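Local coordinates for protein NAD-dependent aldehyde dehydrogenase (Burkholderia multivorans, PDB 5UJU) that probably oxidises aldehydes to carboxylic acids with NAD+ as hydride acceptor, at residues Ala344-Gln349 / Ala400-Gly405; Thr407-Ala412 / Glu455-Ile460. All blocks are in the same frame, centred on the assembly; numbering follows the deposited sequence.

Interaction 1 of 2, residues Ala344-Gln349 / Ala400-Gly405; sequences ALYSGQ and AIQNDG. With NA (sodium ion), chain C.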
# COMPACT_ATOMS: atom_id res chain seq x y z
N ALA A 344 -25.62 14.79 19.85
CA ALA A 344 -25.26 15.32 21.16
C ALA A 344 -23.94 14.77 21.71
O ALA A 344 -23.25 15.47 22.46
CB ALA A 344 -26.39 15.02 22.15
N LEU A 345 -23.59 13.53 21.36
CA LEU A 345 -22.40 12.85 21.85
C LEU A 345 -21.16 13.71 21.65
O LEU A 345 -20.77 13.99 20.52
CB LEU A 345 -22.25 11.53 21.11
CG LEU A 345 -22.67 10.22 21.77
CD1 LEU A 345 -22.32 9.10 20.81
CD2 LEU A 345 -21.95 10.03 23.09
N TYR A 346 -20.54 14.12 22.75
CA TYR A 346 -19.31 14.91 22.68
C TYR A 346 -19.51 16.17 21.83
O TYR A 346 -18.59 16.66 21.17
CB TYR A 346 -18.14 14.04 22.18
CG TYR A 346 -16.75 14.67 22.20
CD1 TYR A 346 -16.40 15.64 23.14
CD2 TYR A 346 -15.79 14.28 21.27
CE1 TYR A 346 -15.11 16.21 23.13
CE2 TYR A 346 -14.54 14.84 21.25
CZ TYR A 346 -14.20 15.79 22.18
OH TYR A 346 -12.94 16.32 22.13
N SER A 347 -20.74 16.71 21.83
CA SER A 347 -21.05 17.97 21.15
C SER A 347 -20.67 17.93 19.67
O SER A 347 -20.17 18.91 19.11
CB SER A 347 -20.40 19.17 21.84
OG SER A 347 -20.83 19.31 23.18
N GLY A 348 -20.94 16.79 19.03
CA GLY A 348 -20.69 16.64 17.61
C GLY A 348 -19.24 16.70 17.20
O GLY A 348 -18.95 16.86 16.01
N GLN A 349 -18.31 16.56 18.15
CA GLN A 349 -16.88 16.64 17.89
C GLN A 349 -16.26 15.28 17.57
O GLN A 349 -15.05 15.10 17.71
CB GLN A 349 -16.16 17.29 19.08
CG GLN A 349 -16.60 18.75 19.33
CD GLN A 349 -16.12 19.32 20.66
OE1 GLN A 349 -15.35 20.29 20.69
NE2 GLN A 349 -16.60 18.75 21.78
N ALA A 400 -17.33 18.74 26.80
CA ALA A 400 -16.94 20.14 26.70
C ALA A 400 -16.45 20.44 25.29
O ALA A 400 -16.00 19.55 24.57
CB ALA A 400 -15.85 20.50 27.73
N ILE A 401 -16.54 21.71 24.92
CA ILE A 401 -16.10 22.17 23.61
C ILE A 401 -14.58 22.33 23.61
O ILE A 401 -14.02 22.96 24.51
CB ILE A 401 -16.81 23.49 23.26
CG1 ILE A 401 -18.33 23.31 23.22
CG2 ILE A 401 -16.29 24.05 21.98
CD1 ILE A 401 -18.80 22.43 22.09
N GLN A 402 -13.92 21.78 22.59
CA GLN A 402 -12.47 21.60 22.69
C GLN A 402 -11.71 22.93 22.68
O GLN A 402 -10.69 23.08 23.35
CB GLN A 402 -11.97 20.69 21.56
CG GLN A 402 -10.62 20.00 21.84
CD GLN A 402 -9.40 20.87 21.56
OE1 GLN A 402 -9.42 21.72 20.67
NE2 GLN A 402 -8.33 20.67 22.33
N ASN A 403 -12.19 23.92 21.92
CA ASN A 403 -11.46 25.17 21.76
C ASN A 403 -12.44 26.27 21.39
O ASN A 403 -13.59 26.02 21.00
CB ASN A 403 -10.35 25.04 20.73
CG ASN A 403 -10.87 24.60 19.39
OD1 ASN A 403 -11.45 25.38 18.63
ND2 ASN A 403 -10.67 23.31 19.09
N ASP A 404 -11.97 27.52 21.51
CA ASP A 404 -12.84 28.66 21.25
C ASP A 404 -13.17 28.83 19.77
O ASP A 404 -14.10 29.57 19.44
CB ASP A 404 -12.20 29.94 21.77
CG ASP A 404 -11.96 29.90 23.26
OD1 ASP A 404 -12.91 29.55 24.00
OD2 ASP A 404 -10.83 30.23 23.69
N GLY A 405 -12.47 28.12 18.87
CA GLY A 405 -12.80 28.21 17.46
C GLY A 405 -14.10 27.50 17.12
O GLY A 405 -14.80 27.89 16.18
NA NA C . -20.46 17.65 13.88
O HOH W 1 -17.96 18.33 13.90
O HOH W 2 -21.02 19.20 12.00
O HOH W 3 -20.32 15.75 12.11
O HOH W 4 -23.18 17.40 14.06
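The loop that carries the first two residues of the GQxC motif, which in this family holds the catalytic cysteine, meets the connection ahead of helix 404-414 here, and Gln349 clasps the backbone on both sides of Ile401. Its chain runs extended beyond CG (chi2 168°), which delivers the whole carboxamide to the opposite backbone. Gln349 OE1 accepts from Gln402 N at 2.8 Å, in the carbonyl plane and on a lone pair. Gln349 NE2 donates to Ala400 O at 3.0 Å in a nearly straight bond (170°) and, with its other hydrogen, to Tyr346 O at 2.9 Å. Both acceptors lie in the plane of the amide, so the three bonds together fix its rotation and tell oxygen from nitrogen. Tyr346 O is gripped twice, by Gln349 N and Gln349 NE2 from opposite faces of its plane.

Side-chain packing surrounds this clasp. Gln349 CB lies 3.6 Å above one face of the Tyr346 ring, towards its rim, while the ring carbon Tyr346 CE1 lies 3.7 Å from Ala400 O, which sits obliquely to the ring. Tyr346 OH is taken by Thr145 O. The CB bond of Ile401 leads away from 344-349, but the CG1 branch, anti to the carbonyl carbon (chi1 -61°), carries Ile401 CD1 back to Ser347 CB at 3.6 Å; Ser347 OG turns to Ile398 O. Past the clasp, Asn403 ND2 donates to Gln402 OE1, and Asn403 N-caps the helix through a weak bond from Gly405 N.

Tyr346, Ser347 and Gly348 all have positive phi, winding a short left-handed turn that places Gly348 O 2.7 Å from the sodium ion. Gly458 O and four waters complete its six ligands. The arrangement is that of a buried loop junction, one glutamine bridging two backbones, at the start of the catalytic-cysteine motif of the aldehyde dehydrogenase fold.

Interaction 2 of 2, residues Thr407-Ala412 / Glu455-Ile460; sequences TARIDA and EWFGPI. With NA (sodium ion), chain C.
One guanidinium engages a single loop residue in three ways here: Arg409 NH1 donates to Phe457 O at 2.8 Å, one face of the group lies over Phe457 CB, 3.6 Å from Arg409 NH1, and the same nitrogen lies at the edge of the Phe457 ring. The hydrogen bond is bent (139° at the hydrogen), and the oxygen sits somewhat out of the guanidinium plane. Arg409 starts out extended, CG anti to the backbone N (chi1 -175°), then bends at chi3 (-57°), turning the guanidinium aside from Trp456 towards Phe457.

The aliphatic part of the arginine does the apolar work. Arg409 CG reaches Trp456 CE3 at 3.6 Å and Ile460 CD1 at 3.8 Å, and Ala412 touches the same end of the indole, whose NE1 is hydrogen-bonded to Lys451 O. From the next residue of the helix, Ile410 CD1 packs on Pro459 CG at 3.8 Å. Pro459 centres an inverse gamma turn, Ile460 N hydrogen-bonding to Gly458 O, an oxygen that also binds the sodium ion.

With Phe457 O neutral, the bond from Arg409 is ion–dipole in character, and the positive charge probably polarises the carbonyl of a loop that in relatives borders the cofactor.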
# COMPACT_ATOMS: atom_id res chain seq x y z
N THR A 407 -16.71 27.50 19.19
CA THR A 407 -17.69 28.49 19.61
C THR A 407 -17.92 29.53 18.52
O THR A 407 -19.06 29.96 18.29
CB THR A 407 -17.22 29.16 20.91
OG1 THR A 407 -17.20 28.18 21.95
CG2 THR A 407 -18.17 30.28 21.29
N ALA A 408 -16.85 29.98 17.86
CA ALA A 408 -17.01 30.96 16.78
C ALA A 408 -17.80 30.38 15.61
O ALA A 408 -18.63 31.08 15.01
CB ALA A 408 -15.64 31.45 16.31
N ARG A 409 -17.56 29.11 15.29
CA ARG A 409 -18.23 28.51 14.15
C ARG A 409 -19.71 28.27 14.43
O ARG A 409 -20.53 28.35 13.50
CB ARG A 409 -17.54 27.20 13.77
CG ARG A 409 -18.09 26.54 12.51
CD ARG A 409 -17.30 25.28 12.14
NE ARG A 409 -15.88 25.54 11.95
CZ ARG A 409 -14.93 25.27 12.84
NH1 ARG A 409 -15.24 24.71 14.01
NH2 ARG A 409 -13.66 25.55 12.56
N ILE A 410 -20.07 27.97 15.68
CA ILE A 410 -21.48 27.88 16.06
C ILE A 410 -22.18 29.19 15.74
O ILE A 410 -23.29 29.21 15.19
CB ILE A 410 -21.62 27.52 17.55
CG1 ILE A 410 -21.13 26.09 17.82
CG2 ILE A 410 -23.07 27.63 18.02
CD1 ILE A 410 -21.00 25.75 19.30
N ASP A 411 -21.56 30.32 16.10
CA ASP A 411 -22.21 31.60 15.84
C ASP A 411 -22.24 31.90 14.35
O ASP A 411 -23.22 32.49 13.86
CB ASP A 411 -21.52 32.73 16.60
CG ASP A 411 -22.33 34.02 16.55
OD1 ASP A 411 -23.46 34.04 17.10
OD2 ASP A 411 -21.86 35.01 15.94
N ALA A 412 -21.21 31.51 13.60
CA ALA A 412 -21.27 31.66 12.15
C ALA A 412 -22.42 30.85 11.56
O ALA A 412 -23.15 31.33 10.68
CB ALA A 412 -19.94 31.25 11.51
N GLU A 455 -17.55 21.51 5.85
CA GLU A 455 -17.47 20.88 7.15
C GLU A 455 -17.64 21.95 8.22
O GLU A 455 -17.05 23.03 8.14
CB GLU A 455 -16.15 20.11 7.28
CG GLU A 455 -16.06 19.18 8.48
CD GLU A 455 -14.88 19.50 9.38
OE1 GLU A 455 -13.94 20.19 8.92
OE2 GLU A 455 -14.89 19.04 10.54
N TRP A 456 -18.52 21.69 9.17
CA TRP A 456 -18.78 22.60 10.28
C TRP A 456 -18.40 21.83 11.54
O TRP A 456 -19.22 21.10 12.10
CB TRP A 456 -20.24 23.02 10.31
CG TRP A 456 -20.66 23.79 9.10
CD1 TRP A 456 -21.00 23.29 7.88
CD2 TRP A 456 -20.76 25.21 9.00
NE1 TRP A 456 -21.33 24.31 7.02
CE2 TRP A 456 -21.19 25.51 7.68
CE3 TRP A 456 -20.55 26.27 9.89
CZ2 TRP A 456 -21.40 26.81 7.24
CZ3 TRP A 456 -20.76 27.56 9.45
CH2 TRP A 456 -21.18 27.83 8.14
N PHE A 457 -17.18 22.02 12.01
CA PHE A 457 -16.73 21.22 13.13
C PHE A 457 -17.37 21.72 14.42
O PHE A 457 -17.31 22.91 14.73
CB PHE A 457 -15.21 21.22 13.25
CG PHE A 457 -14.70 20.43 14.41
CD1 PHE A 457 -14.74 19.04 14.38
CD2 PHE A 457 -14.21 21.06 15.54
CE1 PHE A 457 -14.28 18.28 15.46
CE2 PHE A 457 -13.75 20.32 16.63
CZ PHE A 457 -13.79 18.93 16.58
N GLY A 458 -17.98 20.81 15.15
CA GLY A 458 -18.69 21.17 16.35
C GLY A 458 -20.12 20.69 16.29
O GLY A 458 -20.52 19.95 15.38
N PRO A 459 -20.93 21.08 17.27
CA PRO A 459 -22.30 20.55 17.39
C PRO A 459 -23.28 21.30 16.49
O PRO A 459 -24.17 22.01 16.94
CB PRO A 459 -22.60 20.76 18.88
CG PRO A 459 -21.85 22.02 19.21
CD PRO A 459 -20.58 21.99 18.37
N ILE A 460 -23.11 21.13 15.18
CA ILE A 460 -23.85 21.88 14.17
C ILE A 460 -24.47 20.88 13.19
O ILE A 460 -23.77 19.98 12.72
CB ILE A 460 -22.93 22.86 13.42
CG1 ILE A 460 -22.29 23.84 14.42
CG2 ILE A 460 -23.66 23.53 12.25
CD1 ILE A 460 -21.01 24.53 13.90
NA NA C . -20.46 17.65 13.88
O HOH W 2 -21.02 19.20 12.00
O HOH W 1 -17.96 18.33 13.90
O HOH W 4 -23.18 17.40 14.06
O HOH W 3 -20.32 15.75 12.11

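Helix 404-414 serves both contacts: interaction 1 grips the loop just ahead of its N-cap, interaction 2 its later residues, with centres about 9 Å apart. Interaction 1 is wholly buried, and there a neutral amide satisfies backbone groups; interaction 2 lies further from the chain's centre and is partly buried, which suits an arginine and an apolar seam. The two meet directly, Gln349 CB packing on Phe457 CZ at 3.8 Å. They also share the sodium ion, to which each loop gives one glycine carbonyl, Gly348 O and Gly458 O, with four common waters. The metal thus joins the start of the catalytic-cysteine motif with the loop 455-460.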